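Side-chain contacts in L-cysteine S-thiosulfotransferase subunit SoxA (Paracoccus denitrificans, PDB 2C1D), which forms, with SoxX, the SoxAX heme enzyme that oxidatively joins thiosulfate to a cysteine of the carrier protein SoxY in periplasmic sulfur oxidation: residues S82-Q85 against S89-G92; M97-E102 against E111-A116; G105-M110 against A159-H164. All coordinates share one frame; numbering follows the deposited sequence.

Contact 2 is the most buried of the three, while contacts 1 and 3 are only partly buried. Contacts 1 and 2 serve the same heme c but in different chemistry: 82-85 with 89-92 supplies an axial ligand and the methionine over it, whereas 97-102 with 111-116 links a tyrosine hydroxyl to an aspartate and to an arginine that also reaches a heme propionate. Contacts 2 and 3 share the hairpin of strands 99-100 and 107-108, and their segments alternate along the chain; their centres are about 10 Å apart. Contact 3 is apolar, has no hydrogen bond across it, and carries the hairpin over to helix 159-170, which holds a zinc ligand.

Contact 1. Residues S82-Q85 against S89-G92; sequences SCHQ and SMAG. With HEC (heme c), chain I.
H84 and S89 bring the two backbones closest, their CA atoms 6.1 Å apart. H84 ends helix 80-84, Q85 leaves it with positive phi (54°), and after three intervening residues the chain is back beside the histidine, S89 CB lying 3.1 Å from H84 O. The S89 hydroxyl is turned back onto the carbonyl of G86 by a hydrogen bond, which leaves OG 3.4 Å from H84 CB.

The second side chain to meet the histidine is M90. Bent at its second torsion (chi2 -62°), it carries its methyl group over one face of the imidazole: CE is 3.5 Å from the centroid of the H84 ring, 19° off the normal, a CH-pi contact whose nearest atom pair is M90 CE to H84 ND1 at 3.3 Å. M90 SD lies farther above the ring and rests instead against the heme methyl CMA, at 3.7 Å. M90 thus fills the angle between imidazole and porphyrin, which is likely to limit rotation of the ring about its iron bond.

H84 NE2 coordinates the heme iron at 2.1 Å, and C83 is one of the cysteines bound covalently to the heme, the pair closing a CXXCH motif that starts at C80. C117 of helix 110-122 is the other axial ligand. W69 of helix 59-70 hydrogen-bonds Q85 O, while 89-92 leads on toward strand 99-100.

Contact 2. Residues M97-E102 against E111-A116; sequences MPRVDE and EDYVNA. With HEC (heme c), chain I.
Y113 reaches from helix 110-122 to three residues of 97-102, and nearly all of the contact is made by its ring and hydroxyl. The compact part is polar at its centre. Y113 OH donates to D101 OD2 (2.7 Å), which receives it on the lone pair directed away from the other carboxylate oxygen, and accepts from R99 NE at 3.1 Å with an N-H...O angle of 166°. The tyrosine oxygen lies in the guanidinium plane, which stands at 89° to the tyrosine ring. A short bond given and a nearly straight one received hold the hydroxyl, and both partners come in at the ring edge. D101 is aimed at it by a first torsion of -173°, with CG anti to the backbone N, while OD1 is taken by the backbone N-H groups of H103 and T104.

M97 packs on another part of the edge in a Met-aromatic contact, its SD 3.6 Å from Y113 CE1. One ring face is covered by the heme propionate arm: HEC CAA sits over it, and HEC O1A lies 3.4 Å from Y113 CZ.

The looser side is at R99, a partly exposed residue, whose NH2 makes only weak bonds: one to Y113 OH and another, 3.0 Å and bent, to HEC O1A. This cationic group would be expected to favour an ionised propionate.

A phenylalanine in place of Y113 would probably leave D101 OD2 without its donor and R99 NE without its acceptor, the guanidinium then being held mainly by its weak bond to the propionate.

R99 pairs by backbone bonds with M108 in the two-stranded antiparallel hairpin; P98 leans on helix 239-251, and E111 and V114 face helix 132-143.

Contact 3. Residues G105-M110 against A159-H164; sequences GKLMIM and APYWEH. With ZN (zinc ion), chain K.
A single aromatic ring, Y161, laid against one leucine, L107, carries almost the whole contact, although the segments are separated by 48 residues and no hydrogen bond crosses between them. The motif is a two-stranded antiparallel beta-hairpin, 99-100 with 107-108, packed on helix 159-170 through a CH-pi contact. The hairpin lies in the first cytochrome c region of this diheme protein.

The geometry supports a face contact. L107 CB stands 3.9 Å from the centroid of the Y161 ring, 22° off its normal, and is displaced toward the CE2 side. A second touch comes from a methyl group: L107 CD2 is 3.6 Å from Y161 CD2. Because L107 CG lies anti to the backbone N (chi1 -174°), the branch extends along the ring toward the helix, and the two side chains run past each other in opposite directions. CB and CD2 thereby meet successive parts of the same ring. The CA atoms of L107 and Y161 remain 7.7 Å apart, a gap filled by side chains.

Toward the exposed end the contact thins. Y161 OH is 4.0 Å from G105 O, too long for a hydrogen bond. Helix 239-251 adjoins both residues, K242 touching L107 and L246 touching Y161.

One turn beyond Y161, H164 binds a zinc ion that it shares with D240 of helix 239-251. The metal thus ties together two helices that also meet through Y161, with H164 NE2 2.1 Å from the zinc.

Contact 1. Residues S82-Q85 against S89-G92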
loop_
_atom_site.group_PDB
_atom_site.type_symbol
_atom_site.label_atom_id
_atom_site.label_comp_id
_atom_site.label_asym_id
_atom_site.label_seq_id
_atom_site.Cartn_x
_atom_site.Cartn_y
_atom_site.Cartn_z
ATOM N N SER A 82 31.311 -18.057 -4.686
ATOM C CA SER A 82 32.512 -18.684 -4.120
ATOM C C SER A 82 32.158 -19.541 -2.909
ATOM O O SER A 82 32.820 -20.552 -2.668
ATOM C CB SER A 82 33.617 -17.654 -3.801
ATOM O OG SER A 82 33.279 -16.761 -2.754
ATOM N N CYS A 83 31.089 -19.177 -2.197
ATOM C CA CYS A 83 30.591 -19.968 -1.073
ATOM C C CYS A 83 29.312 -20.738 -1.345
ATOM O O CYS A 83 29.153 -21.850 -0.845
ATOM C CB CYS A 83 30.381 -19.088 0.141
ATOM S SG CYS A 83 31.916 -18.387 0.792
ATOM N N HIS A 84 28.395 -20.160 -2.117
ATOM C CA HIS A 84 27.054 -20.751 -2.296
ATOM C C HIS A 84 26.902 -21.483 -3.614
ATOM O O HIS A 84 25.854 -22.066 -3.863
ATOM C CB HIS A 84 25.989 -19.672 -2.229
ATOM C CG HIS A 84 25.867 -19.034 -0.895
ATOM N ND1 HIS A 84 25.451 -19.725 0.221
ATOM C CD2 HIS A 84 26.072 -17.759 -0.499
ATOM C CE1 HIS A 84 25.418 -18.902 1.253
ATOM N NE2 HIS A 84 25.797 -17.700 0.844
ATOM N N GLN A 85 27.939 -21.441 -4.460
ATOM C CA GLN A 85 27.849 -21.918 -5.848
ATOM C C GLN A 85 26.686 -21.252 -6.619
ATOM O O GLN A 85 26.504 -20.049 -6.499
ATOM C CB GLN A 85 27.799 -23.447 -5.874
ATOM C CG GLN A 85 29.070 -24.084 -5.317
ATOM C CD GLN A 85 28.849 -24.783 -3.987
ATOM O OE1 GLN A 85 28.732 -24.133 -2.951
ATOM N NE2 GLN A 85 28.810 -26.129 -4.015
ATOM N N SER A 89 21.110 -22.560 -4.862
ATOM C CA SER A 89 21.433 -22.850 -3.451
ATOM C C SER A 89 20.422 -22.213 -2.513
ATOM O O SER A 89 20.221 -22.672 -1.389
ATOM C CB SER A 89 22.848 -22.350 -3.118
ATOM O OG SER A 89 22.990 -20.952 -3.267
ATOM N N MET A 90 19.779 -21.141 -2.984
ATOM C CA MET A 90 18.756 -20.460 -2.230
ATOM C C MET A 90 17.342 -20.916 -2.556
ATOM O O MET A 90 16.383 -20.238 -2.192
ATOM C CB MET A 90 18.898 -18.955 -2.420
ATOM C CG MET A 90 20.235 -18.401 -1.938
ATOM S SD MET A 90 20.410 -18.699 -0.164
ATOM C CE MET A 90 22.268 -18.836 0.049
ATOM N N ALA A 91 17.199 -22.062 -3.207
ATOM C CA ALA A 91 15.874 -22.593 -3.514
ATOM C C ALA A 91 15.017 -22.695 -2.244
ATOM O O ALA A 91 15.516 -23.067 -1.167
ATOM C CB ALA A 91 15.961 -23.912 -4.174
ATOM N N GLY A 92 13.748 -22.321 -2.381
ATOM C CA GLY A 92 12.771 -22.409 -1.309
ATOM C C GLY A 92 12.785 -21.218 -0.341
ATOM O O GLY A 92 11.798 -20.959 0.327
HETATM FE FE HEC I . 25.890 -16.069 2.181
HETATM C CHA HEC I . 23.732 -17.477 4.552
HETATM C CHB HEC I . 23.257 -14.853 0.515
HETATM C CHC HEC I . 28.061 -14.473 0.135
HETATM C CHD HEC I . 28.457 -17.957 3.471
HETATM N NA HEC I . 23.883 -16.179 2.481
HETATM C C1A HEC I . 23.189 -16.803 3.489
HETATM C C2A HEC I . 21.790 -16.585 3.274
HETATM C C3A HEC I . 21.664 -15.857 2.158
HETATM C C4A HEC I . 22.982 -15.561 1.648
HETATM C CMA HEC I . 20.363 -15.359 1.519
HETATM C CAA HEC I . 20.675 -17.121 4.193
HETATM C CBA HEC I . 20.581 -18.617 3.964
HETATM C CGA HEC I . 19.674 -19.340 4.947
HETATM O O1A HEC I . 19.435 -18.861 6.079
HETATM O O2A HEC I . 19.211 -20.439 4.537
HETATM N NB HEC I . 25.690 -14.894 0.574
HETATM C C1B HEC I . 24.490 -14.420 0.098
HETATM C C2B HEC I . 24.787 -13.385 -0.883
HETATM C C3B HEC I . 26.116 -13.284 -0.996
HETATM C C4B HEC I . 26.714 -14.241 -0.075
HETATM C CMB HEC I . 23.723 -12.622 -1.699
HETATM C CAB HEC I . 26.899 -12.304 -1.930
HETATM C CBB HEC I . 26.524 -11.003 -1.731
HETATM N NC HEC I . 27.914 -16.229 1.858
HETATM C C1C HEC I . 28.615 -15.396 1.016
HETATM C C2C HEC I . 30.016 -15.760 1.117
HETATM C C3C HEC I . 30.153 -16.645 2.134
HETATM C C4C HEC I . 28.808 -17.012 2.548
HETATM C CMC HEC I . 31.146 -14.945 0.448
HETATM C CAC HEC I . 31.466 -17.308 2.674
HETATM C CBC HEC I . 32.501 -16.521 3.042
HETATM N ND HEC I . 26.045 -17.496 3.765
HETATM C C1D HEC I . 27.253 -18.086 4.129
HETATM C C2D HEC I . 27.058 -18.852 5.344
HETATM C C3D HEC I . 25.591 -18.687 5.701
HETATM C C4D HEC I . 25.039 -17.838 4.658
HETATM C CMD HEC I . 28.087 -19.672 6.144
HETATM C CAD HEC I . 24.846 -19.288 6.904
HETATM C CBD HEC I . 24.326 -20.643 6.530
HETATM C CGD HEC I . 23.451 -21.225 7.638
HETATM O O1D HEC I . 23.392 -22.485 7.756
HETATM O O2D HEC I . 22.816 -20.431 8.366
#

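Contact 2. Residues M97-E102 against E111-A116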
loop_
_atom_site.group_PDB
_atom_site.type_symbol
_atom_site.label_atom_id
_atom_site.label_comp_id
_atom_site.label_asym_id
_atom_site.label_seq_id
_atom_site.Cartn_x
_atom_site.Cartn_y
_atom_site.Cartn_z
ATOM N N MET A 97 9.935 -16.664 3.675
ATOM C CA MET A 97 10.460 -15.403 4.234
ATOM C C MET A 97 9.349 -14.350 4.348
ATOM O O MET A 97 8.404 -14.361 3.557
ATOM C CB MET A 97 11.595 -14.908 3.357
ATOM C CG MET A 97 12.890 -15.701 3.577
ATOM S SD MET A 97 13.673 -15.429 5.220
ATOM C CE MET A 97 14.235 -13.807 4.988
ATOM N N PRO A 98 9.404 -13.447 5.332
ATOM C CA PRO A 98 10.358 -13.433 6.459
ATOM C C PRO A 98 10.215 -14.547 7.499
ATOM O O PRO A 98 9.135 -15.097 7.669
ATOM C CB PRO A 98 10.040 -12.104 7.181
ATOM C CG PRO A 98 9.179 -11.349 6.276
ATOM C CD PRO A 98 8.497 -12.290 5.345
ATOM N N ARG A 99 11.293 -14.806 8.237
ATOM C CA ARG A 99 11.269 -15.814 9.296
ATOM C C ARG A 99 12.207 -15.520 10.469
ATOM O O ARG A 99 13.143 -14.748 10.358
ATOM C CB ARG A 99 11.600 -17.192 8.716
ATOM C CG ARG A 99 13.091 -17.376 8.404
ATOM C CD ARG A 99 13.399 -18.573 7.504
ATOM N NE ARG A 99 14.821 -18.738 7.197
ATOM C CZ ARG A 99 15.316 -19.749 6.502
ATOM N NH1 ARG A 99 14.507 -20.684 6.050
ATOM N NH2 ARG A 99 16.615 -19.815 6.243
ATOM N N VAL A 100 11.944 -16.194 11.586
ATOM C CA VAL A 100 12.866 -16.242 12.719
ATOM C C VAL A 100 13.946 -17.259 12.349
ATOM O O VAL A 100 13.662 -18.414 12.103
ATOM C CB VAL A 100 12.149 -16.687 14.025
ATOM C CG1 VAL A 100 13.159 -16.808 15.202
ATOM C CG2 VAL A 100 11.068 -15.694 14.380
ATOM N N ASP A 101 15.188 -16.799 12.261
ATOM C CA ASP A 101 16.291 -17.645 11.902
ATOM C C ASP A 101 16.507 -18.776 12.869
ATOM O O ASP A 101 16.425 -18.584 14.085
ATOM C CB ASP A 101 17.573 -16.817 11.838
ATOM C CG ASP A 101 18.718 -17.611 11.294
ATOM O OD1 ASP A 101 19.608 -18.038 12.098
ATOM O OD2 ASP A 101 18.758 -17.871 10.075
ATOM N N GLU A 102 16.796 -19.951 12.331
ATOM C CA GLU A 102 16.874 -21.163 13.128
ATOM C C GLU A 102 18.067 -21.188 14.085
ATOM O O GLU A 102 18.017 -21.864 15.088
ATOM C CB GLU A 102 16.881 -22.412 12.221
ATOM C CG GLU A 102 18.116 -22.560 11.327
ATOM C CD GLU A 102 18.268 -23.942 10.718
ATOM O OE1 GLU A 102 18.323 -24.933 11.471
ATOM O OE2 GLU A 102 18.367 -24.050 9.473
ATOM N N GLU A 111 16.707 -8.932 3.017
ATOM C CA GLU A 111 17.714 -7.890 3.057
ATOM C C GLU A 111 18.708 -8.129 4.212
ATOM O O GLU A 111 19.895 -7.852 4.072
ATOM C CB GLU A 111 17.053 -6.511 3.226
ATOM C CG GLU A 111 16.296 -5.994 2.015
ATOM C CD GLU A 111 14.827 -6.373 1.994
ATOM O OE1 GLU A 111 14.460 -7.463 2.502
ATOM O OE2 GLU A 111 14.035 -5.594 1.431
ATOM N N ASP A 112 18.225 -8.634 5.344
ATOM C CA ASP A 112 19.122 -8.925 6.459
ATOM C C ASP A 112 20.065 -10.083 6.143
ATOM O O ASP A 112 21.203 -10.030 6.530
ATOM C CB ASP A 112 18.371 -9.263 7.730
ATOM C CG ASP A 112 17.492 -8.143 8.208
ATOM O OD1 ASP A 112 17.938 -6.962 8.233
ATOM O OD2 ASP A 112 16.336 -8.385 8.613
ATOM N N TYR A 113 19.602 -11.156 5.495
ATOM C CA TYR A 113 20.543 -12.235 5.150
ATOM C C TYR A 113 21.584 -11.746 4.157
ATOM O O TYR A 113 22.770 -12.037 4.295
ATOM C CB TYR A 113 19.825 -13.447 4.557
ATOM C CG TYR A 113 19.110 -14.360 5.529
ATOM C CD1 TYR A 113 17.807 -14.784 5.276
ATOM C CD2 TYR A 113 19.744 -14.834 6.668
ATOM C CE1 TYR A 113 17.145 -15.625 6.143
ATOM C CE2 TYR A 113 19.102 -15.694 7.549
ATOM C CZ TYR A 113 17.798 -16.084 7.282
ATOM O OH TYR A 113 17.161 -16.938 8.138
ATOM N N VAL A 114 21.156 -10.993 3.152
ATOM C CA VAL A 114 22.088 -10.534 2.135
ATOM C C VAL A 114 23.141 -9.665 2.838
ATOM O O VAL A 114 24.318 -9.897 2.684
ATOM C CB VAL A 114 21.375 -9.769 0.986
ATOM C CG1 VAL A 114 22.365 -9.175 0.042
ATOM C CG2 VAL A 114 20.411 -10.716 0.223
ATOM N N ASN A 115 22.720 -8.721 3.662
ATOM C CA ASN A 115 23.704 -7.848 4.316
ATOM C C ASN A 115 24.597 -8.535 5.371
ATOM O O ASN A 115 25.728 -8.063 5.648
ATOM C CB ASN A 115 23.045 -6.592 4.898
ATOM C CG ASN A 115 23.088 -5.427 3.932
ATOM O OD1 ASN A 115 23.964 -5.367 3.049
ATOM N ND2 ASN A 115 22.130 -4.507 4.066
ATOM N N ALA A 116 24.128 -9.615 5.966
ATOM C CA ALA A 116 25.000 -10.357 6.879
ATOM C C ALA A 116 26.214 -10.897 6.098
ATOM O O ALA A 116 27.362 -10.790 6.553
ATOM C CB ALA A 116 24.251 -11.476 7.609
HETATM FE FE HEC I . 25.890 -16.069 2.181
HETATM C CHA HEC I . 23.732 -17.477 4.552
HETATM C CHB HEC I . 23.257 -14.853 0.515
HETATM C CHC HEC I . 28.061 -14.473 0.135
HETATM C CHD HEC I . 28.457 -17.957 3.471
HETATM N NA HEC I . 23.883 -16.179 2.481
HETATM C C1A HEC I . 23.189 -16.803 3.489
HETATM C C2A HEC I . 21.790 -16.585 3.274
HETATM C C3A HEC I . 21.664 -15.857 2.158
HETATM C C4A HEC I . 22.982 -15.561 1.648
HETATM C CMA HEC I . 20.363 -15.359 1.519
HETATM C CAA HEC I . 20.675 -17.121 4.193
HETATM C CBA HEC I . 20.581 -18.617 3.964
HETATM C CGA HEC I . 19.674 -19.340 4.947
HETATM O O1A HEC I . 19.435 -18.861 6.079
HETATM O O2A HEC I . 19.211 -20.439 4.537
HETATM N NB HEC I . 25.690 -14.894 0.574
HETATM C C1B HEC I . 24.490 -14.420 0.098
HETATM C C2B HEC I . 24.787 -13.385 -0.883
HETATM C C3B HEC I . 26.116 -13.284 -0.996
HETATM C C4B HEC I . 26.714 -14.241 -0.075
HETATM C CMB HEC I . 23.723 -12.622 -1.699
HETATM C CAB HEC I . 26.899 -12.304 -1.930
HETATM C CBB HEC I . 26.524 -11.003 -1.731
HETATM N NC HEC I . 27.914 -16.229 1.858
HETATM C C1C HEC I . 28.615 -15.396 1.016
HETATM C C2C HEC I . 30.016 -15.760 1.117
HETATM C C3C HEC I . 30.153 -16.645 2.134
HETATM C C4C HEC I . 28.808 -17.012 2.548
HETATM C CMC HEC I . 31.146 -14.945 0.448
HETATM C CAC HEC I . 31.466 -17.308 2.674
HETATM C CBC HEC I . 32.501 -16.521 3.042
HETATM N ND HEC I . 26.045 -17.496 3.765
HETATM C C1D HEC I . 27.253 -18.086 4.129
HETATM C C2D HEC I . 27.058 -18.852 5.344
HETATM C C3D HEC I . 25.591 -18.687 5.701
HETATM C C4D HEC I . 25.039 -17.838 4.658
HETATM C CMD HEC I . 28.087 -19.672 6.144
HETATM C CAD HEC I . 24.846 -19.288 6.904
HETATM C CBD HEC I . 24.326 -20.643 6.530
HETATM C CGD HEC I . 23.451 -21.225 7.638
HETATM O O1D HEC I . 23.392 -22.485 7.756
HETATM O O2D HEC I . 22.816 -20.431 8.366
#

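Contact 3. Residues G105-M110 against A159-H164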
loop_
_atom_site.group_PDB
_atom_site.type_symbol
_atom_site.label_atom_id
_atom_site.label_comp_id
_atom_site.label_asym_id
_atom_site.label_seq_id
_atom_site.Cartn_x
_atom_site.Cartn_y
_atom_site.Cartn_z
ATOM N N GLY A 105 17.784 -16.971 16.305
ATOM C CA GLY A 105 16.487 -16.517 16.778
ATOM C C GLY A 105 16.062 -15.088 16.434
ATOM O O GLY A 105 15.080 -14.597 16.995
ATOM N N LYS A 106 16.752 -14.429 15.502
ATOM C CA LYS A 106 16.371 -13.082 15.060
ATOM C C LYS A 106 15.370 -13.144 13.898
ATOM O O LYS A 106 15.481 -14.003 13.013
ATOM C CB LYS A 106 17.598 -12.298 14.609
ATOM C CG LYS A 106 18.700 -12.217 15.660
ATOM C CD LYS A 106 19.664 -11.084 15.393
ATOM C CE LYS A 106 20.973 -11.504 14.795
ATOM N NZ LYS A 106 22.104 -10.717 15.464
ATOM N N LEU A 107 14.388 -12.236 13.893
ATOM C CA LEU A 107 13.569 -12.016 12.693
ATOM C C LEU A 107 14.450 -11.501 11.542
ATOM O O LEU A 107 15.161 -10.511 11.688
ATOM C CB LEU A 107 12.433 -11.033 12.930
ATOM C CG LEU A 107 11.451 -10.856 11.750
ATOM C CD1 LEU A 107 10.793 -12.177 11.415
ATOM C CD2 LEU A 107 10.368 -9.805 12.047
ATOM N N MET A 108 14.372 -12.166 10.392
ATOM C CA MET A 108 15.127 -11.773 9.220
ATOM C C MET A 108 14.175 -11.544 8.050
ATOM O O MET A 108 13.308 -12.365 7.808
ATOM C CB MET A 108 16.139 -12.861 8.849
ATOM C CG MET A 108 17.083 -13.259 9.976
ATOM S SD MET A 108 18.322 -12.033 10.255
ATOM C CE MET A 108 19.582 -12.382 9.022
ATOM N N ILE A 109 14.318 -10.399 7.384
ATOM C CA ILE A 109 13.836 -10.224 6.021
ATOM C C ILE A 109 15.026 -10.533 5.147
ATOM O O ILE A 109 16.140 -10.658 5.640
ATOM C CB ILE A 109 13.270 -8.798 5.750
ATOM C CG1 ILE A 109 14.336 -7.706 5.921
ATOM C CG2 ILE A 109 12.102 -8.547 6.668
ATOM C CD1 ILE A 109 13.849 -6.287 5.692
ATOM N N MET A 110 14.797 -10.656 3.853
ATOM C CA MET A 110 15.810 -11.160 2.958
ATOM C C MET A 110 16.992 -10.232 2.946
ATOM O O MET A 110 18.139 -10.686 2.892
ATOM C CB MET A 110 15.254 -11.341 1.550
ATOM C CG MET A 110 16.177 -12.162 0.622
ATOM S SD MET A 110 16.290 -13.884 1.143
ATOM C CE MET A 110 14.736 -14.444 0.608
ATOM N N ALA A 159 5.361 -15.637 16.568
ATOM C CA ALA A 159 4.069 -15.092 16.967
ATOM C C ALA A 159 4.087 -13.630 17.477
ATOM O O ALA A 159 3.223 -12.847 17.106
ATOM C CB ALA A 159 3.397 -16.007 17.987
ATOM N N PRO A 160 5.037 -13.259 18.315
ATOM C CA PRO A 160 5.060 -11.881 18.824
ATOM C C PRO A 160 5.391 -10.869 17.744
ATOM O O PRO A 160 4.795 -9.801 17.737
ATOM C CB PRO A 160 6.168 -11.907 19.869
ATOM C CG PRO A 160 6.372 -13.366 20.176
ATOM C CD PRO A 160 6.121 -14.070 18.887
ATOM N N TYR A 161 6.325 -11.215 16.865
ATOM C CA TYR A 161 6.631 -10.410 15.685
ATOM C C TYR A 161 5.393 -10.247 14.802
ATOM O O TYR A 161 5.062 -9.149 14.387
ATOM C CB TYR A 161 7.745 -11.058 14.884
ATOM C CG TYR A 161 9.070 -11.139 15.596
ATOM C CD1 TYR A 161 9.486 -12.329 16.221
ATOM C CD2 TYR A 161 9.933 -10.057 15.607
ATOM C CE1 TYR A 161 10.704 -12.416 16.845
ATOM C CE2 TYR A 161 11.151 -10.125 16.232
ATOM C CZ TYR A 161 11.544 -11.311 16.849
ATOM O OH TYR A 161 12.765 -11.360 17.454
ATOM N N TRP A 162 4.687 -11.347 14.566
ATOM C CA TRP A 162 3.526 -11.366 13.680
ATOM C C TRP A 162 2.423 -10.490 14.258
ATOM O O TRP A 162 1.779 -9.702 13.551
ATOM C CB TRP A 162 3.069 -12.824 13.522
ATOM C CG TRP A 162 1.941 -13.078 12.602
ATOM C CD1 TRP A 162 2.012 -13.322 11.262
ATOM C CD2 TRP A 162 0.554 -13.197 12.957
ATOM N NE1 TRP A 162 0.758 -13.558 10.766
ATOM C CE2 TRP A 162 -0.154 -13.488 11.780
ATOM C CE3 TRP A 162 -0.159 -13.063 14.151
ATOM C CZ2 TRP A 162 -1.533 -13.634 11.754
ATOM C CZ3 TRP A 162 -1.522 -13.230 14.141
ATOM C CH2 TRP A 162 -2.204 -13.518 12.944
ATOM N N GLU A 163 2.201 -10.633 15.552
ATOM C CA GLU A 163 1.237 -9.803 16.273
ATOM C C GLU A 163 1.588 -8.312 16.200
ATOM O O GLU A 163 0.714 -7.477 16.082
ATOM C CB GLU A 163 1.168 -10.215 17.760
ATOM C CG GLU A 163 0.395 -11.494 18.055
ATOM C CD GLU A 163 -1.090 -11.436 17.730
ATOM O OE1 GLU A 163 -1.706 -10.343 17.613
ATOM O OE2 GLU A 163 -1.664 -12.536 17.584
ATOM N N HIS A 164 2.864 -7.992 16.273
ATOM C CA HIS A 164 3.313 -6.599 16.186
ATOM C C HIS A 164 2.986 -6.063 14.783
ATOM O O HIS A 164 2.553 -4.933 14.655
ATOM C CB HIS A 164 4.811 -6.496 16.496
ATOM C CG HIS A 164 5.234 -5.158 17.012
ATOM N ND1 HIS A 164 4.850 -4.684 18.247
ATOM C CD2 HIS A 164 6.011 -4.200 16.466
ATOM C CE1 HIS A 164 5.367 -3.482 18.435
ATOM N NE2 HIS A 164 6.076 -3.167 17.369
HETATM ZN ZN ZN K . 7.062 -1.342 17.233
#